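Local coordinates for protein probable glutaminase ybaS (Escherichia coli, PDB 1U60) that catalyses the hydrolysis of L-glutamine to L-glutamate and ammonium, as a glutaminase of the beta-lactamase-like clan, at residues G24-Y29 / S280-E285; E78-Q83 / T124-A129; G258-G263 / D286-R291. All blocks are in the same frame, centred on the assembly; numbering follows the deposited sequence.

Interaction 1: residues G24-Y29 / S280-E285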
loop_
_atom_site.group_PDB
_atom_site.type_symbol
_atom_site.label_atom_id
_atom_site.label_comp_id
_atom_site.label_asym_id
_atom_site.label_seq_id
_atom_site.Cartn_x
_atom_site.Cartn_y
_atom_site.Cartn_z
ATOM N N GLY A 24 12.928 6.938 21.293
ATOM C CA GLY A 24 11.496 7.194 21.392
ATOM C C GLY A 24 11.023 7.571 22.788
ATOM O O GLY A 24 11.810 7.660 23.716
ATOM N N GLN A 25 9.736 7.859 22.908
ATOM C CA GLN A 25 9.115 8.272 24.146
ATOM C C GLN A 25 7.720 7.672 24.288
ATOM O O GLN A 25 6.975 7.576 23.308
ATOM C CB GLN A 25 8.923 9.799 24.170
ATOM C CG GLN A 25 10.180 10.598 23.983
ATOM C CD GLN A 25 9.890 12.052 24.176
ATOM O OE1 GLN A 25 9.876 12.802 23.213
ATOM N NE2 GLN A 25 9.583 12.446 25.407
ATOM N N ASN A 26 7.312 7.324 25.502
ATOM C CA ASN A 26 5.932 6.932 25.706
ATOM C C ASN A 26 4.985 8.035 25.291
ATOM O O ASN A 26 5.263 9.232 25.494
ATOM C CB ASN A 26 5.575 6.672 27.169
ATOM C CG ASN A 26 6.219 5.437 27.754
ATOM O OD1 ASN A 26 7.285 4.967 27.310
ATOM N ND2 ASN A 26 5.605 4.935 28.816
ATOM N N ALA A 27 3.856 7.646 24.708
ATOM C CA ALA A 27 2.693 8.510 24.667
ATOM C C ALA A 27 2.442 9.016 26.088
ATOM O O ALA A 27 2.604 8.244 27.037
ATOM C CB ALA A 27 1.469 7.762 24.148
ATOM N N ASP A 28 2.158 10.317 26.221
ATOM C CA ASP A 28 1.984 10.907 27.545
ATOM C C ASP A 28 0.832 11.917 27.668
ATOM O O ASP A 28 0.762 12.690 28.631
ATOM C CB ASP A 28 3.323 11.472 28.030
ATOM C CG ASP A 28 3.776 12.688 27.229
ATOM O OD1 ASP A 28 3.055 13.119 26.313
ATOM O OD2 ASP A 28 4.842 13.287 27.482
ATOM N N TYR A 29 -0.116 11.866 26.753
ATOM C CA TYR A 29 -1.217 12.807 26.793
ATOM C C TYR A 29 -2.239 12.453 27.866
ATOM O O TYR A 29 -3.053 13.293 28.210
ATOM C CB TYR A 29 -1.869 12.975 25.427
ATOM C CG TYR A 29 -2.460 11.701 24.898
ATOM C CD1 TYR A 29 -1.711 10.828 24.118
ATOM C CD2 TYR A 29 -3.752 11.377 25.184
ATOM C CE1 TYR A 29 -2.271 9.654 23.642
ATOM C CE2 TYR A 29 -4.308 10.203 24.718
ATOM C CZ TYR A 29 -3.563 9.357 23.973
ATOM O OH TYR A 29 -4.156 8.201 23.515
ATOM N N SER A 280 6.292 -2.437 22.778
ATOM C CA SER A 280 7.066 -1.694 23.742
ATOM C C SER A 280 6.594 -0.233 23.795
ATOM O O SER A 280 6.372 0.374 22.711
ATOM C CB SER A 280 8.550 -1.738 23.417
ATOM O OG SER A 280 9.289 -1.285 24.585
ATOM N N PRO A 281 6.415 0.347 24.988
ATOM C CA PRO A 281 5.815 1.681 25.075
ATOM C C PRO A 281 6.498 2.835 24.326
ATOM O O PRO A 281 5.752 3.677 23.870
ATOM C CB PRO A 281 5.783 1.948 26.595
ATOM C CG PRO A 281 5.725 0.528 27.234
ATOM C CD PRO A 281 6.583 -0.265 26.338
ATOM N N PRO A 282 7.828 2.936 24.247
ATOM C CA PRO A 282 8.420 4.106 23.572
ATOM C C PRO A 282 8.109 4.163 22.078
ATOM O O PRO A 282 8.393 3.203 21.383
ATOM C CB PRO A 282 9.905 3.959 23.869
ATOM C CG PRO A 282 9.945 3.175 25.159
ATOM C CD PRO A 282 8.862 2.119 24.897
ATOM N N LEU A 283 7.563 5.299 21.632
ATOM C CA LEU A 283 7.134 5.522 20.267
ATOM C C LEU A 283 8.085 6.460 19.522
ATOM O O LEU A 283 8.667 7.361 20.116
ATOM C CB LEU A 283 5.755 6.138 20.215
ATOM C CG LEU A 283 4.695 5.519 21.095
ATOM C CD1 LEU A 283 3.394 6.296 21.116
ATOM C CD2 LEU A 283 4.465 4.003 20.787
ATOM N N ASP A 284 8.182 6.268 18.218
ATOM C CA ASP A 284 8.916 7.223 17.374
ATOM C C ASP A 284 8.041 8.427 17.064
ATOM O O ASP A 284 6.932 8.550 17.562
ATOM C CB ASP A 284 9.520 6.552 16.145
ATOM C CG ASP A 284 8.486 6.008 15.141
ATOM O OD1 ASP A 284 7.324 6.444 15.124
ATOM O OD2 ASP A 284 8.782 5.122 14.329
ATOM N N GLU A 285 8.536 9.339 16.236
ATOM C CA GLU A 285 7.817 10.571 15.928
ATOM C C GLU A 285 6.511 10.354 15.180
ATOM O O GLU A 285 5.649 11.244 15.138
ATOM C CB GLU A 285 8.731 11.464 15.071
ATOM C CG GLU A 285 9.933 12.008 15.804
ATOM C CD GLU A 285 10.404 13.300 15.166
ATOM O OE1 GLU A 285 10.567 13.273 13.918
ATOM O OE2 GLU A 285 10.562 14.327 15.895
HETATM O O HOH W 1 3.302 4.647 24.485
#

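Interaction 2: residues E78-Q83 / T124-A129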
loop_
_atom_site.group_PDB
_atom_site.type_symbol
_atom_site.label_atom_id
_atom_site.label_comp_id
_atom_site.label_asym_id
_atom_site.label_seq_id
_atom_site.Cartn_x
_atom_site.Cartn_y
_atom_site.Cartn_z
ATOM N N GLU A 78 -18.461 -6.892 7.809
ATOM C CA GLU A 78 -19.424 -7.957 8.022
ATOM C C GLU A 78 -20.835 -7.385 7.980
ATOM O O GLU A 78 -21.745 -8.014 7.400
ATOM C CB GLU A 78 -19.218 -8.660 9.374
ATOM C CG GLU A 78 -17.894 -9.399 9.518
ATOM C CD GLU A 78 -17.789 -10.577 8.562
ATOM O OE1 GLU A 78 -18.795 -11.325 8.422
ATOM O OE2 GLU A 78 -16.743 -10.741 7.909
ATOM N N ASP A 79 -21.015 -6.190 8.541
ATOM C CA ASP A 79 -22.332 -5.530 8.600
ATOM C C ASP A 79 -22.850 -4.991 7.275
ATOM O O ASP A 79 -24.003 -5.235 6.926
ATOM C CB ASP A 79 -22.329 -4.374 9.575
ATOM C CG ASP A 79 -22.435 -4.801 11.022
ATOM O OD1 ASP A 79 -22.515 -6.021 11.348
ATOM O OD2 ASP A 79 -22.360 -3.937 11.919
ATOM N N VAL A 80 -22.017 -4.253 6.515
ATOM C CA VAL A 80 -22.499 -3.523 5.341
ATOM C C VAL A 80 -21.796 -3.901 4.021
ATOM O O VAL A 80 -22.274 -3.556 2.957
ATOM C CB VAL A 80 -22.461 -1.984 5.558
ATOM C CG1 VAL A 80 -23.264 -1.582 6.800
ATOM C CG2 VAL A 80 -20.997 -1.426 5.634
ATOM N N GLY A 81 -20.692 -4.645 4.109
ATOM C CA GLY A 81 -19.980 -5.201 2.967
ATOM C C GLY A 81 -18.933 -4.245 2.419
ATOM O O GLY A 81 -18.936 -3.064 2.787
ATOM N N PRO A 82 -18.055 -4.727 1.551
ATOM C CA PRO A 82 -16.929 -3.905 1.096
ATOM C C PRO A 82 -17.274 -2.722 0.238
ATOM O O PRO A 82 -16.580 -1.685 0.325
ATOM C CB PRO A 82 -16.031 -4.901 0.328
ATOM C CG PRO A 82 -16.987 -6.036 -0.032
ATOM C CD PRO A 82 -17.917 -6.125 1.081
ATOM N N GLN A 83 -18.315 -2.834 -0.596
ATOM C CA GLN A 83 -18.668 -1.683 -1.426
ATOM C C GLN A 83 -19.096 -0.496 -0.570
ATOM O O GLN A 83 -18.666 0.628 -0.794
ATOM C CB GLN A 83 -19.756 -2.015 -2.489
ATOM C CG GLN A 83 -19.957 -0.845 -3.450
ATOM C CD GLN A 83 -18.720 -0.587 -4.296
ATOM O OE1 GLN A 83 -18.255 -1.481 -4.991
ATOM N NE2 GLN A 83 -18.160 0.605 -4.194
ATOM N N THR A 124 -16.769 3.466 12.993
ATOM C CA THR A 124 -17.498 3.203 14.224
ATOM C C THR A 124 -18.975 3.607 14.091
ATOM O O THR A 124 -19.842 2.879 14.560
ATOM C CB THR A 124 -16.821 3.947 15.378
ATOM O OG1 THR A 124 -15.523 3.402 15.627
ATOM C CG2 THR A 124 -17.567 3.775 16.703
ATOM N N SER A 125 -19.262 4.712 13.413
ATOM C CA SER A 125 -20.630 5.195 13.232
ATOM C C SER A 125 -21.445 4.381 12.220
ATOM O O SER A 125 -22.689 4.478 12.219
ATOM C CB SER A 125 -20.632 6.673 12.755
ATOM O OG SER A 125 -20.396 6.801 11.346
ATOM N N LEU A 126 -20.745 3.645 11.364
ATOM C CA LEU A 126 -21.308 2.807 10.282
ATOM C C LEU A 126 -21.806 1.444 10.748
ATOM O O LEU A 126 -22.643 0.850 10.065
ATOM C CB LEU A 126 -20.257 2.616 9.170
ATOM C CG LEU A 126 -20.636 1.967 7.837
ATOM C CD1 LEU A 126 -21.871 2.591 7.217
ATOM C CD2 LEU A 126 -19.459 1.994 6.869
ATOM N N ILE A 127 -21.308 0.955 11.890
ATOM C CA ILE A 127 -21.698 -0.327 12.514
ATOM C C ILE A 127 -23.225 -0.377 12.708
ATOM O O ILE A 127 -23.816 0.630 13.061
ATOM C CB ILE A 127 -20.892 -0.398 13.937
ATOM C CG1 ILE A 127 -19.426 -0.546 13.640
ATOM C CG2 ILE A 127 -21.339 -1.459 14.951
ATOM C CD1 ILE A 127 -19.162 -1.400 12.587
ATOM N N ASN A 128 -23.849 -1.528 12.473
ATOM C CA ASN A 128 -25.285 -1.681 12.771
ATOM C C ASN A 128 -25.505 -1.617 14.301
ATOM O O ASN A 128 -24.824 -2.280 15.084
ATOM C CB ASN A 128 -25.785 -3.069 12.305
ATOM C CG ASN A 128 -25.897 -3.235 10.796
ATOM O OD1 ASN A 128 -26.019 -4.377 10.327
ATOM N ND2 ASN A 128 -25.965 -2.151 10.058
ATOM N N ALA A 129 -26.450 -0.809 14.742
ATOM C CA ALA A 129 -26.738 -0.651 16.178
ATOM C C ALA A 129 -28.020 0.130 16.365
ATOM O O ALA A 129 -28.222 1.152 15.704
ATOM C CB ALA A 129 -25.615 0.114 16.885
HETATM O O HOH W 2 -26.735 -3.562 7.290
#

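Interaction 3: residues G258-G263 / D286-R291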
loop_
_atom_site.group_PDB
_atom_site.type_symbol
_atom_site.label_atom_id
_atom_site.label_comp_id
_atom_site.label_asym_id
_atom_site.label_seq_id
_atom_site.Cartn_x
_atom_site.Cartn_y
_atom_site.Cartn_z
ATOM N N GLY A 258 0.290 -4.205 8.245
ATOM C CA GLY A 258 0.539 -3.978 9.667
ATOM C C GLY A 258 -0.354 -2.894 10.243
ATOM O O GLY A 258 -1.090 -2.194 9.543
ATOM N N LYS A 259 -0.259 -2.765 11.562
ATOM C CA LYS A 259 -0.971 -1.722 12.295
ATOM C C LYS A 259 -0.248 -1.403 13.574
ATOM O O LYS A 259 0.182 -2.309 14.291
ATOM C CB LYS A 259 -2.387 -2.161 12.618
ATOM C CG LYS A 259 -3.276 -1.113 13.269
ATOM C CD LYS A 259 -3.820 -0.089 12.294
ATOM C CE LYS A 259 -4.293 1.212 12.929
ATOM N NZ LYS A 259 -3.216 2.174 13.322
ATOM N N SER A 260 -0.175 -0.130 13.902
ATOM C CA SER A 260 0.390 0.315 15.149
ATOM C C SER A 260 -0.699 0.975 16.017
ATOM O O SER A 260 -1.801 1.384 15.502
ATOM C CB SER A 260 1.445 1.357 14.900
ATOM O OG SER A 260 0.828 2.537 14.385
ATOM N N GLY A 261 -0.388 1.097 17.308
ATOM C CA GLY A 261 -1.194 1.879 18.273
ATOM C C GLY A 261 -0.303 2.585 19.284
ATOM O O GLY A 261 0.811 2.155 19.502
ATOM N N VAL A 262 -0.811 3.620 19.940
ATOM C CA VAL A 262 0.025 4.413 20.893
ATOM C C VAL A 262 0.283 3.732 22.257
ATOM O O VAL A 262 1.101 4.212 23.041
ATOM C CB VAL A 262 -0.506 5.887 21.094
ATOM C CG1 VAL A 262 -0.479 6.615 19.766
ATOM C CG2 VAL A 262 -1.867 5.926 21.731
ATOM N N GLY A 263 -0.383 2.601 22.506
ATOM C CA GLY A 263 -0.012 1.705 23.587
ATOM C C GLY A 263 1.296 1.019 23.385
ATOM O O GLY A 263 1.804 0.431 24.336
ATOM N N ASP A 286 6.362 9.183 14.559
ATOM C CA ASP A 286 5.149 8.814 13.862
ATOM C C ASP A 286 4.158 8.049 14.712
ATOM O O ASP A 286 3.145 7.602 14.219
ATOM C CB ASP A 286 5.479 8.047 12.592
ATOM C CG ASP A 286 6.050 8.966 11.566
ATOM O OD1 ASP A 286 5.229 9.694 10.920
ATOM O OD2 ASP A 286 7.286 9.124 11.459
ATOM N N GLY A 287 4.469 7.883 15.984
ATOM C CA GLY A 287 3.559 7.216 16.899
ATOM C C GLY A 287 3.678 5.700 16.940
ATOM O O GLY A 287 2.818 4.998 17.501
ATOM N N ASN A 288 4.740 5.203 16.328
ATOM C CA ASN A 288 4.970 3.780 16.171
ATOM C C ASN A 288 6.072 3.294 17.105
ATOM O O ASN A 288 7.176 3.863 17.138
ATOM C CB ASN A 288 5.347 3.485 14.722
ATOM C CG ASN A 288 4.277 3.967 13.729
ATOM O OD1 ASN A 288 3.073 3.904 14.016
ATOM N ND2 ASN A 288 4.725 4.498 12.572
ATOM N N SER A 289 5.801 2.206 17.817
ATOM C CA SER A 289 6.763 1.676 18.803
ATOM C C SER A 289 8.134 1.465 18.158
ATOM O O SER A 289 8.246 0.757 17.143
ATOM C CB SER A 289 6.291 0.311 19.346
ATOM O OG SER A 289 7.220 -0.238 20.265
ATOM N N VAL A 290 9.169 2.047 18.752
ATOM C CA VAL A 290 10.526 1.857 18.231
ATOM C C VAL A 290 10.950 0.397 18.229
ATOM O O VAL A 290 11.337 -0.152 17.176
ATOM C CB VAL A 290 11.596 2.762 18.987
ATOM C CG1 VAL A 290 13.037 2.473 18.500
ATOM C CG2 VAL A 290 11.217 4.193 18.842
ATOM N N ARG A 291 10.885 -0.250 19.385
ATOM C CA ARG A 291 11.294 -1.629 19.510
ATOM C C ARG A 291 10.266 -2.579 18.863
ATOM O O ARG A 291 10.639 -3.600 18.312
ATOM C CB ARG A 291 11.470 -2.035 20.977
ATOM C CG ARG A 291 12.572 -1.323 21.753
ATOM C CD ARG A 291 12.430 -1.598 23.263
ATOM N NE ARG A 291 13.241 -0.654 24.029
ATOM C CZ ARG A 291 12.865 -0.122 25.157
ATOM N NH1 ARG A 291 11.688 -0.435 25.697
ATOM N NH2 ARG A 291 13.685 0.717 25.768
HETATM O O HOH W 3 0.294 4.298 16.655
HETATM O O HOH W 4 3.154 1.255 18.297
#

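Interaction 1: residues G24-Y29 / S280-E285
Leu283 turns its CG anti to its own carbonyl carbon (chi1 -47°), and an extended second torsion carries CD1 on to Ala27, whose methyl CB it meets at 3.9 Å; Asn26, with chi1 -69°, brings its amide alongside the ring of Pro281. The backbones of Gln25 and Leu283 form a single antiparallel hydrogen-bonded bridge. Gln25 N donates to Leu283 O at 3.0 Å, and Leu283 N answers to Gln25 O at 2.9 Å, with a nearly straight N-H (170°) that nevertheless arrives from above the carbonyl plane. Pro281 and Pro282 have no backbone N-H to donate, consistent with the pairing being a single bridge at Leu283. Gly24 suits its place because its positive phi and the nearby Leu283 O, 3.1 Å from Gly24 CA, leave no space for a side chain. The oxygen OD1 of Asn26 lies against Pro281 CB at 3.4 Å, while ND2 is held by the carbonyls of Leu33 and Val36. Past the bridge the two loop segments separate, and one water spans the gap, accepting from Ala27 N and donating to Pro281 O. The contact thus joins the loop between helices 4-18 and 31-34 to the loop running from strand 274-279 into helix 290-303, with Ala27 also touching Leu33 of helix 31-34 and Pro282 resting on Arg291 of helix 290-303.

Interaction 2: residues E78-Q83 / T124-A129
Asp79, in the last turn of helix 68-80, comes within 6.4 Å of Asn128, CA to CA, just where the chain has left helix 117-126 in an extended form. The Asp79 carboxylate reaches across to the backbone: Asn128 N donates to Asp79 OD2 at 2.9 Å (N-H...O 162°), approaching from above the carboxylate plane. The side chains of Asp79 and Asn128 run past each other in opposite directions, and the carboxylate and amide are stacked with planes only 8° apart. Asn128 OD1 stands 3.7 Å from Asp79 CG in this stack. A water bridges the pair, accepting from Asn128 ND2 and donating to Asp79 O, so the asparagine side chain is also linked, through water, to the backbone of Asp79. Beside this polar patch, Val80 CG2 packs on Leu126 CD2 at 3.9 Å; Leu126 reaches it because its CG is anti to the backbone N (chi1 -171°). The branched Ile127 turns inward onto Leu75 and Ala76 of helix 68-80, yet its CG2 still lies 4.0 Å from Asp79 OD2. Gly81, with positive phi, both ends helix 68-80 and N-caps helix 82-88, a turn easily made without a side chain.

Asp79 OD2 also forms a salt bridge with Arg138 of helix 132-147, and Arg138 NH1 in turn binds Asn128 O. Carboxylate, guanidinium and peptide therefore tie three helical regions together, and the arginine probably keeps Asp79 ionised, strengthening its pull on the Asn128 N-H.

Interaction 3: residues G258-G263 / D286-R291
Ser260 brings its hydroxymethyl group up against the amide oxygen of Asn288: CB lies 3.1 Å from Asn288 OD1, and OG donates to that same oxygen at 2.7 Å. The hydroxyl arrives with a C=O...O angle of 152°, tilted 27° from the carbonyl plane. With chi1 at 67°, Ser260 OG sits between its backbone N and carbonyl carbon; there the small hydroxyl donates to Asn288 OD1 and accepts from a water, so it is satisfied although buried. Asn288 is well matched to it, since the other arm of the amide, ND2, donates to Leu243 O; both ends of the group are used and its rotation is fixed.

Elsewhere the two segments are linked through water. One water donates to Ser260 OG and, at 2.8 Å, to Gly287 O, joining side chain to backbone. A second joins two backbone atoms, donating to Gly261 O at 2.8 Å and accepting from Ser289 N. Gly287 adopts a positive phi, where a side chain would strike the preceding carbonyl, and Val262 CG1 comes within 4.3 Å of Gly287 O. Lys259, from the other side of the strand, curls back so that NZ donates to Ser260 O at 2.7 Å.

Ser289 N-caps helix 290-303, its OG bound to Gly292 N. The arrangement joins edge strand 258-260 of the five-stranded antiparallel sheet to the start of the C-terminal helix. It holds Val262, a predicted substrate-binding residue, and lies close to two others, Tyr244 and Ser66, consistent with the Lys-Ser-Gly strand that borders the active site in beta-lactamase-like folds.

Interactions 1 and 3 form one continuous region, their centres about 8 Å apart, whereas interaction 2 lies on the opposite side of the chain's centre, with its own centre about 32 Å from that of interaction 1 and about 26 Å from that of interaction 3. Segments 280-285 and 286-291 follow one another directly in the chain, linking interactions 1 and 3: Ser280 O meets Ser289 OG at 2.7 Å, and Leu283 CD1 packs on Val262 O at 3.6 Å. Tyr29, beyond the bridge of interaction 1, touches Val262 and binds Glu161, both predicted substrate-binding residues, so these contacts border the probable glutamine pocket. Interaction 2 is nested along the chain inside the loop closed by interaction 1; its Ile127 side chain remains about 10 Å from that of Tyr192.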